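Local coordinates for protein cortical-lytic enzyme (Clostridium perfringens, PDB 5JIP) that acts as a glycoside hydrolase family 25 muramidase involved in hydrolysis of the spore cortex peptidoglycan during germination, at residues F15-N20 / G208-V213; R24-L29 / L57-E62; H74-S79 / V128-R133. All coordinates share one frame; numbering follows the deposited sequence.

Contact 1: residues F15-N20 / G208-V213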
# COMPACT_ATOMS: atom_id res chain seq x y z
N PHE A 15 -18.77 -3.08 14.77
CA PHE A 15 -19.54 -2.45 15.83
C PHE A 15 -18.92 -2.77 17.18
O PHE A 15 -18.51 -3.91 17.43
CB PHE A 15 -20.99 -2.94 15.76
CG PHE A 15 -21.80 -2.63 16.99
CD1 PHE A 15 -22.50 -1.45 17.10
CD2 PHE A 15 -21.86 -3.54 18.02
CE1 PHE A 15 -23.25 -1.16 18.25
CE2 PHE A 15 -22.61 -3.27 19.16
CZ PHE A 15 -23.31 -2.08 19.27
N GLY A 16 -18.91 -1.79 18.07
CA GLY A 16 -18.45 -2.04 19.41
C GLY A 16 -18.54 -0.82 20.29
O GLY A 16 -18.65 0.33 19.81
N PRO A 17 -18.47 -1.05 21.60
CA PRO A 17 -18.56 0.05 22.56
C PRO A 17 -17.20 0.66 22.86
O PRO A 17 -16.15 0.06 22.61
CB PRO A 17 -19.13 -0.65 23.80
CG PRO A 17 -18.44 -2.00 23.75
CD PRO A 17 -18.44 -2.37 22.28
N ASP A 18 -17.24 1.85 23.45
CA ASP A 18 -16.08 2.31 24.20
C ASP A 18 -16.49 2.50 25.66
O ASP A 18 -17.65 2.84 25.96
CB ASP A 18 -15.44 3.58 23.62
CG ASP A 18 -16.41 4.74 23.49
OD1 ASP A 18 -17.11 4.80 22.45
OD2 ASP A 18 -16.47 5.57 24.41
N LEU A 19 -15.54 2.22 26.54
CA LEU A 19 -15.77 2.05 27.98
C LEU A 19 -14.67 2.74 28.77
O LEU A 19 -13.58 3.00 28.27
CB LEU A 19 -15.78 0.56 28.38
CG LEU A 19 -16.66 -0.43 27.60
CD1 LEU A 19 -16.31 -1.87 28.01
CD2 LEU A 19 -18.11 -0.14 27.85
N ASN A 20 -14.97 3.04 30.03
CA ASN A 20 -13.94 3.53 30.94
C ASN A 20 -14.34 3.12 32.36
O ASN A 20 -15.25 2.32 32.56
CB ASN A 20 -13.72 5.04 30.79
CG ASN A 20 -14.97 5.86 31.11
OD1 ASN A 20 -15.84 5.47 31.89
ND2 ASN A 20 -15.06 7.01 30.47
N GLY A 208 -26.41 4.29 24.40
CA GLY A 208 -26.87 3.07 23.79
C GLY A 208 -27.17 1.99 24.81
O GLY A 208 -26.78 2.06 25.98
N LYS A 209 -27.90 0.98 24.35
CA LYS A 209 -28.21 -0.21 25.14
C LYS A 209 -27.55 -1.40 24.48
O LYS A 209 -27.87 -1.74 23.33
CB LYS A 209 -29.72 -0.40 25.25
CG LYS A 209 -30.16 -1.67 25.97
CD LYS A 209 -31.69 -1.79 25.93
CE LYS A 209 -32.22 -2.92 26.81
NZ LYS A 209 -32.09 -4.25 26.16
N LEU A 210 -26.63 -2.03 25.20
CA LEU A 210 -25.95 -3.23 24.70
C LEU A 210 -25.83 -4.25 25.81
O LEU A 210 -25.30 -3.92 26.88
CB LEU A 210 -24.55 -2.89 24.19
CG LEU A 210 -23.76 -4.02 23.53
CD1 LEU A 210 -24.48 -4.58 22.29
CD2 LEU A 210 -22.39 -3.49 23.18
N ASP A 211 -26.30 -5.47 25.55
CA ASP A 211 -26.15 -6.56 26.52
C ASP A 211 -24.68 -6.70 26.89
O ASP A 211 -23.82 -6.78 26.01
CB ASP A 211 -26.66 -7.89 25.92
CG ASP A 211 -28.18 -8.02 25.93
OD1 ASP A 211 -28.88 -7.08 26.37
OD2 ASP A 211 -28.68 -9.08 25.48
N GLY A 212 -24.40 -6.72 28.17
CA GLY A 212 -23.03 -6.82 28.64
C GLY A 212 -22.48 -5.54 29.20
O GLY A 212 -21.38 -5.55 29.77
N VAL A 213 -23.21 -4.43 29.07
CA VAL A 213 -22.89 -3.19 29.76
C VAL A 213 -24.16 -2.73 30.46
O VAL A 213 -25.22 -2.64 29.83
CB VAL A 213 -22.38 -2.10 28.80
CG1 VAL A 213 -22.08 -0.85 29.56
CG2 VAL A 213 -21.15 -2.59 28.06
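Pro17 on strand 15-19 and Leu210 in the loop joining strands 201-208 and 217-221 are the residues whose CA atoms come nearest across the contact, 8.4 Å apart. The loop folds back as a type II beta turn from Leu210 to Val213, closed by a bond from Val213 N to Leu210 O of 3.1 Å. Gly212 takes a positive phi (107°) that suits a residue without a side chain. The turn presents Leu210 and Val213 together to the strand, which offers every second residue, Phe15, Pro17 and Leu19. CG trans to the backbone N (chi1 -175°) extends Leu210 toward the strand, and both methyls meet it. CD1 lies at the edge of the Phe15 ring, near its plane, 3.9 Å from Phe15 CE2. The other methyl, Leu210 CD2, touches two residues, 4.0 Å from Phe15 CE2 and 4.2 Å from Pro17 CD. Further along, Leu19 and Val213 run antiparallel alongside each other, meeting at Leu19 CD2 and Val213 CG2, 3.9 Å apart. Neighbouring Asp18 turns to the other side of the strand, where OD1 bonds to Asn220 and Gln203. Leu219 and Val217 of strand 217-221 extend the apolar patch, Ser35 touches Pro17 and Leu210, and Asn34 binds the carbonyl of Asp211. Across these two segments the attraction is therefore van der Waals and probably hydrophobic, while polar ties to Asn34 and Asn27 hold the turn from outside and its internal backbone bond keeps it in shape.

Contact 2: residues R24-L29 / L57-E62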
# COMPACT_ATOMS: atom_id res chain seq x y z
N ARG A 24 -20.61 0.77 34.04
CA ARG A 24 -21.09 -0.09 35.11
C ARG A 24 -21.44 -1.49 34.61
O ARG A 24 -22.06 -1.65 33.57
CB ARG A 24 -22.32 0.53 35.75
CG ARG A 24 -22.02 1.92 36.27
CD ARG A 24 -23.15 2.48 37.12
NE ARG A 24 -24.38 2.72 36.36
CZ ARG A 24 -24.59 3.75 35.54
NH1 ARG A 24 -25.76 3.86 34.92
NH2 ARG A 24 -23.63 4.65 35.30
N ASP A 25 -21.08 -2.51 35.41
CA ASP A 25 -21.59 -3.86 35.19
C ASP A 25 -21.17 -4.39 33.82
O ASP A 25 -22.00 -4.78 33.01
CB ASP A 25 -23.12 -3.91 35.36
CG ASP A 25 -23.57 -3.39 36.73
OD1 ASP A 25 -22.72 -3.11 37.61
OD2 ASP A 25 -24.79 -3.21 36.92
N VAL A 26 -19.87 -4.38 33.56
CA VAL A 26 -19.35 -4.77 32.25
C VAL A 26 -19.04 -6.27 32.26
O VAL A 26 -18.13 -6.73 32.96
CB VAL A 26 -18.11 -3.95 31.88
CG1 VAL A 26 -17.53 -4.42 30.54
CG2 VAL A 26 -18.46 -2.45 31.85
N ASN A 27 -19.77 -7.04 31.45
CA ASN A 27 -19.52 -8.46 31.31
C ASN A 27 -18.86 -8.72 29.96
O ASN A 27 -19.53 -8.76 28.93
CB ASN A 27 -20.80 -9.26 31.44
CG ASN A 27 -20.54 -10.73 31.47
OD1 ASN A 27 -19.56 -11.21 30.88
ND2 ASN A 27 -21.38 -11.47 32.20
N PHE A 28 -17.55 -8.93 29.99
CA PHE A 28 -16.80 -9.05 28.75
C PHE A 28 -17.10 -10.35 28.04
O PHE A 28 -17.01 -10.42 26.81
CB PHE A 28 -15.31 -8.92 29.03
CG PHE A 28 -14.90 -7.51 29.36
CD1 PHE A 28 -14.76 -6.55 28.36
CD2 PHE A 28 -14.68 -7.13 30.69
CE1 PHE A 28 -14.38 -5.27 28.65
CE2 PHE A 28 -14.31 -5.84 31.00
CZ PHE A 28 -14.14 -4.90 29.98
N LEU A 29 -17.49 -11.39 28.77
CA LEU A 29 -17.87 -12.61 28.09
C LEU A 29 -19.10 -12.37 27.22
O LEU A 29 -19.22 -12.92 26.12
CB LEU A 29 -18.11 -13.74 29.10
CG LEU A 29 -18.31 -15.11 28.48
CD1 LEU A 29 -17.10 -15.52 27.67
CD2 LEU A 29 -18.59 -16.14 29.57
N LEU A 57 -6.29 -1.33 33.45
CA LEU A 57 -5.47 -2.54 33.50
C LEU A 57 -6.34 -3.78 33.57
O LEU A 57 -6.13 -4.75 32.83
CB LEU A 57 -4.50 -2.47 34.69
CG LEU A 57 -3.53 -1.30 34.70
CD1 LEU A 57 -2.65 -1.40 35.92
CD2 LEU A 57 -2.71 -1.29 33.43
N GLU A 58 -7.38 -3.74 34.38
CA GLU A 58 -8.24 -4.90 34.54
C GLU A 58 -9.02 -5.18 33.26
O GLU A 58 -9.13 -6.34 32.83
CB GLU A 58 -9.20 -4.64 35.68
CG GLU A 58 -10.34 -5.61 35.79
CD GLU A 58 -11.35 -5.23 36.89
OE1 GLU A 58 -11.04 -4.39 37.76
OE2 GLU A 58 -12.48 -5.77 36.86
N PHE A 59 -9.57 -4.13 32.65
CA PHE A 59 -10.37 -4.28 31.45
C PHE A 59 -9.52 -4.79 30.29
O PHE A 59 -9.96 -5.64 29.51
CB PHE A 59 -11.01 -2.95 31.09
CG PHE A 59 -12.24 -2.57 31.90
CD1 PHE A 59 -12.75 -3.38 32.89
CD2 PHE A 59 -12.87 -1.36 31.66
CE1 PHE A 59 -13.89 -3.01 33.60
CE2 PHE A 59 -13.99 -0.99 32.38
CZ PHE A 59 -14.50 -1.84 33.34
N ALA A 60 -8.32 -4.23 30.12
CA ALA A 60 -7.47 -4.62 29.00
C ALA A 60 -6.99 -6.06 29.15
O ALA A 60 -6.90 -6.80 28.17
CB ALA A 60 -6.28 -3.67 28.87
N LYS A 61 -6.67 -6.46 30.38
CA LYS A 61 -6.23 -7.83 30.60
C LYS A 61 -7.32 -8.83 30.24
O LYS A 61 -7.05 -9.86 29.60
CB LYS A 61 -5.79 -8.01 32.04
CG LYS A 61 -5.08 -9.31 32.28
CD LYS A 61 -4.54 -9.38 33.70
CE LYS A 61 -3.57 -10.55 33.86
NZ LYS A 61 -3.01 -10.61 35.25
N GLU A 62 -8.57 -8.53 30.61
CA GLU A 62 -9.67 -9.45 30.34
C GLU A 62 -10.04 -9.47 28.86
O GLU A 62 -10.36 -10.52 28.30
CB GLU A 62 -10.87 -9.08 31.20
CG GLU A 62 -12.08 -10.02 31.07
CD GLU A 62 -11.83 -11.41 31.60
OE1 GLU A 62 -10.73 -11.71 32.11
OE2 GLU A 62 -12.76 -12.22 31.47
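Asn27 OD1, next to the Phe28 that packs on Phe59 and Glu62, collects two backbone N-H groups: Leu29 N at 3.0 Å, a weak bond bent to 121°, and Thr30 N. Asn27 thus serves as N-cap of helix 28-34, and Phe28 is the first residue of that helix. Its ring and that of Phe59 form an offset edge-to-face pair, centroids 5.1 Å apart and planes at 68°, in which the Phe28 edge is directed at the Phe59 face. Phe28 CE2 comes within 3.5 Å of Phe59 CD1, while Phe28 CZ sits over the rim of the Phe59 face, 3.6 Å from Phe59 CG. Val26 supports the pair from its own segment: its CG1 lies over one face of the Phe28 ring, and Val26 CG2 stands 4.3 Å from Phe59 CZ. One turn on from Phe59, Glu62 lends its methylene rather than its charge, with CG 3.9 Å from Phe28 CD2. A bend at chi2 (67°) then redirects the carboxylate, which forms a salt bridge with Arg65, so the acid can be satisfied while its aliphatic part lies against an aromatic ring. Ile38 and Leu19 also touch Phe28, and Leu40 touches Phe59. Helix 28-34 links strands 15-19 and 38-44, and helix 56-66 leads on to strand 70-75; these three strands are parallel neighbours in the sheet. The helices of two successive beta-alpha-beta units thus pack side by side against it, as in the TIM-like (modified beta/alpha) barrel of glycoside hydrolase family 25.

Contact 3: residues H74-S79 / V128-R133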
# COMPACT_ATOMS: atom_id res chain seq x y z
N HIS A 74 -6.44 8.13 25.23
CA HIS A 74 -6.01 9.14 26.18
C HIS A 74 -6.89 10.38 26.05
O HIS A 74 -7.03 10.93 24.95
CB HIS A 74 -4.55 9.53 25.94
CG HIS A 74 -4.10 10.70 26.76
ND1 HIS A 74 -3.87 10.61 28.11
CD2 HIS A 74 -3.85 11.99 26.42
CE1 HIS A 74 -3.48 11.79 28.56
NE2 HIS A 74 -3.47 12.65 27.56
N PHE A 75 -7.42 10.87 27.17
CA PHE A 75 -8.19 12.11 27.15
C PHE A 75 -7.22 13.28 27.22
O PHE A 75 -6.52 13.48 28.23
CB PHE A 75 -9.20 12.18 28.29
CG PHE A 75 -10.06 13.40 28.23
CD1 PHE A 75 -9.64 14.59 28.80
CD2 PHE A 75 -11.27 13.37 27.58
CE1 PHE A 75 -10.42 15.73 28.73
CE2 PHE A 75 -12.06 14.50 27.49
CZ PHE A 75 -11.64 15.67 28.08
N ALA A 76 -7.18 14.06 26.15
CA ALA A 76 -6.19 15.11 26.00
C ALA A 76 -6.52 16.34 26.84
O ALA A 76 -7.68 16.68 27.06
CB ALA A 76 -6.11 15.51 24.54
N LYS A 77 -5.47 17.02 27.31
CA LYS A 77 -5.60 18.40 27.78
C LYS A 77 -4.66 19.29 26.97
O LYS A 77 -3.49 19.48 27.34
CB LYS A 77 -5.33 18.52 29.27
CG LYS A 77 -5.83 19.88 29.77
CD LYS A 77 -5.99 19.97 31.28
CE LYS A 77 -6.66 21.32 31.68
NZ LYS A 77 -8.14 21.42 31.31
N PRO A 78 -5.13 19.85 25.88
CA PRO A 78 -4.26 20.68 25.04
C PRO A 78 -3.98 22.02 25.70
O PRO A 78 -4.70 22.46 26.60
CB PRO A 78 -5.07 20.86 23.74
CG PRO A 78 -6.10 19.75 23.77
CD PRO A 78 -6.43 19.60 25.23
N SER A 79 -2.89 22.66 25.27
CA SER A 79 -2.51 23.97 25.77
C SER A 79 -1.67 24.67 24.71
O SER A 79 -1.36 24.09 23.66
CB SER A 79 -1.77 23.86 27.10
OG SER A 79 -0.39 23.56 26.94
N VAL A 128 -4.53 22.59 16.77
CA VAL A 128 -4.06 21.60 15.81
C VAL A 128 -2.57 21.35 15.98
O VAL A 128 -2.12 20.21 15.90
CB VAL A 128 -4.43 22.03 14.37
CG1 VAL A 128 -3.75 21.15 13.34
CG2 VAL A 128 -5.96 22.01 14.12
N ASN A 129 -1.76 22.41 16.18
CA ASN A 129 -0.34 22.20 16.45
C ASN A 129 -0.12 21.28 17.65
O ASN A 129 0.80 20.46 17.65
CB ASN A 129 0.35 23.54 16.70
CG ASN A 129 0.65 24.28 15.42
OD1 ASN A 129 0.41 23.78 14.31
ND2 ASN A 129 1.20 25.48 15.56
N TRP A 130 -0.94 21.41 18.69
CA TRP A 130 -0.79 20.56 19.87
C TRP A 130 -1.09 19.10 19.53
O TRP A 130 -0.32 18.20 19.87
CB TRP A 130 -1.69 21.06 21.00
CG TRP A 130 -1.43 20.38 22.28
CD1 TRP A 130 -0.63 20.82 23.31
CD2 TRP A 130 -1.96 19.11 22.69
NE1 TRP A 130 -0.63 19.90 24.32
CE2 TRP A 130 -1.44 18.84 23.97
CE3 TRP A 130 -2.82 18.18 22.10
CZ2 TRP A 130 -1.78 17.67 24.69
CZ3 TRP A 130 -3.14 17.03 22.80
CH2 TRP A 130 -2.62 16.79 24.09
N ILE A 131 -2.20 18.85 18.83
CA ILE A 131 -2.54 17.50 18.40
C ILE A 131 -1.44 16.93 17.52
O ILE A 131 -1.00 15.79 17.69
CB ILE A 131 -3.88 17.51 17.67
CG1 ILE A 131 -4.97 17.97 18.62
CG2 ILE A 131 -4.16 16.13 17.03
CD1 ILE A 131 -6.28 18.21 17.92
N ASP A 132 -0.99 17.72 16.54
CA ASP A 132 0.02 17.28 15.59
C ASP A 132 1.33 16.93 16.29
O ASP A 132 2.02 15.98 15.91
CB ASP A 132 0.21 18.42 14.58
CG ASP A 132 0.78 17.96 13.25
OD1 ASP A 132 0.69 16.76 12.91
OD2 ASP A 132 1.32 18.83 12.54
N ARG A 133 1.69 17.69 17.34
CA ARG A 133 2.90 17.37 18.08
C ARG A 133 2.74 16.07 18.85
O ARG A 133 3.67 15.25 18.90
CB ARG A 133 3.23 18.52 19.04
CG ARG A 133 4.36 18.21 20.03
CD ARG A 133 5.71 17.99 19.33
NE ARG A 133 6.09 19.16 18.55
CZ ARG A 133 6.82 20.18 19.01
NH1 ARG A 133 7.11 21.20 18.21
NH2 ARG A 133 7.27 20.18 20.27
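With CG swung trans to the backbone N (chi1 -171°) and the indole turned across that bond (chi2 96°), Trp130 reaches out from helix 124-142 and lays one face against Pro78. The central interaction is a CH-pi contact: Pro78 CA stands 3.6 Å from the centroid of the five-membered ring, only 13° off its normal. Pro78 CB follows at 3.7 Å from Trp130 CD2, while at the far end of the indole Ala76 CB meets Trp130 CH2, also at 3.7 Å. The backbone joins in at both ends, with Lys77 O 3.6 Å from Trp130 CZ2 and Ser79 O 3.4 Å from Trp130 CD1. Ser84 fixes the rotation of the indole through a bond between its OG and Trp130 NE1, and it also bonds Ser79 OG, so one serine braces both segments. Gln88 of helix 83-100 holds Lys77 O and His74 NE2. Nearby on the helix, Asp132 forms a salt bridge to Lys280 of the second subunit. The loop following strand 70-75 thus packs on helix 124-142, which follows the neighbouring parallel strand 111-113, joining successive beta-alpha units of the TIM-like barrel.

How the contacts relate
From the N terminus, strand 15-19 opens the loop that contact 1 closes almost two hundred residues later, so that the first strand of the family 25 barrel meets the loop between strands 201-208 and 217-221. Contacts 2 and 3 nest inside this span, in series: contact 2 closes a short loop, joining the start of helix 28-34 to helix 56-66, and contact 3 joins the loop after strand 70-75 to helix 124-142. Contacts 1 and 2 touch, through a probable hydrogen bond from Asn27 N to Gly212 O (2.8 Å) and through Leu19 against Val26 and Phe28. Contact 3 stands apart, its centre about 27 Å from that of contact 1, yet both reach the same sheet.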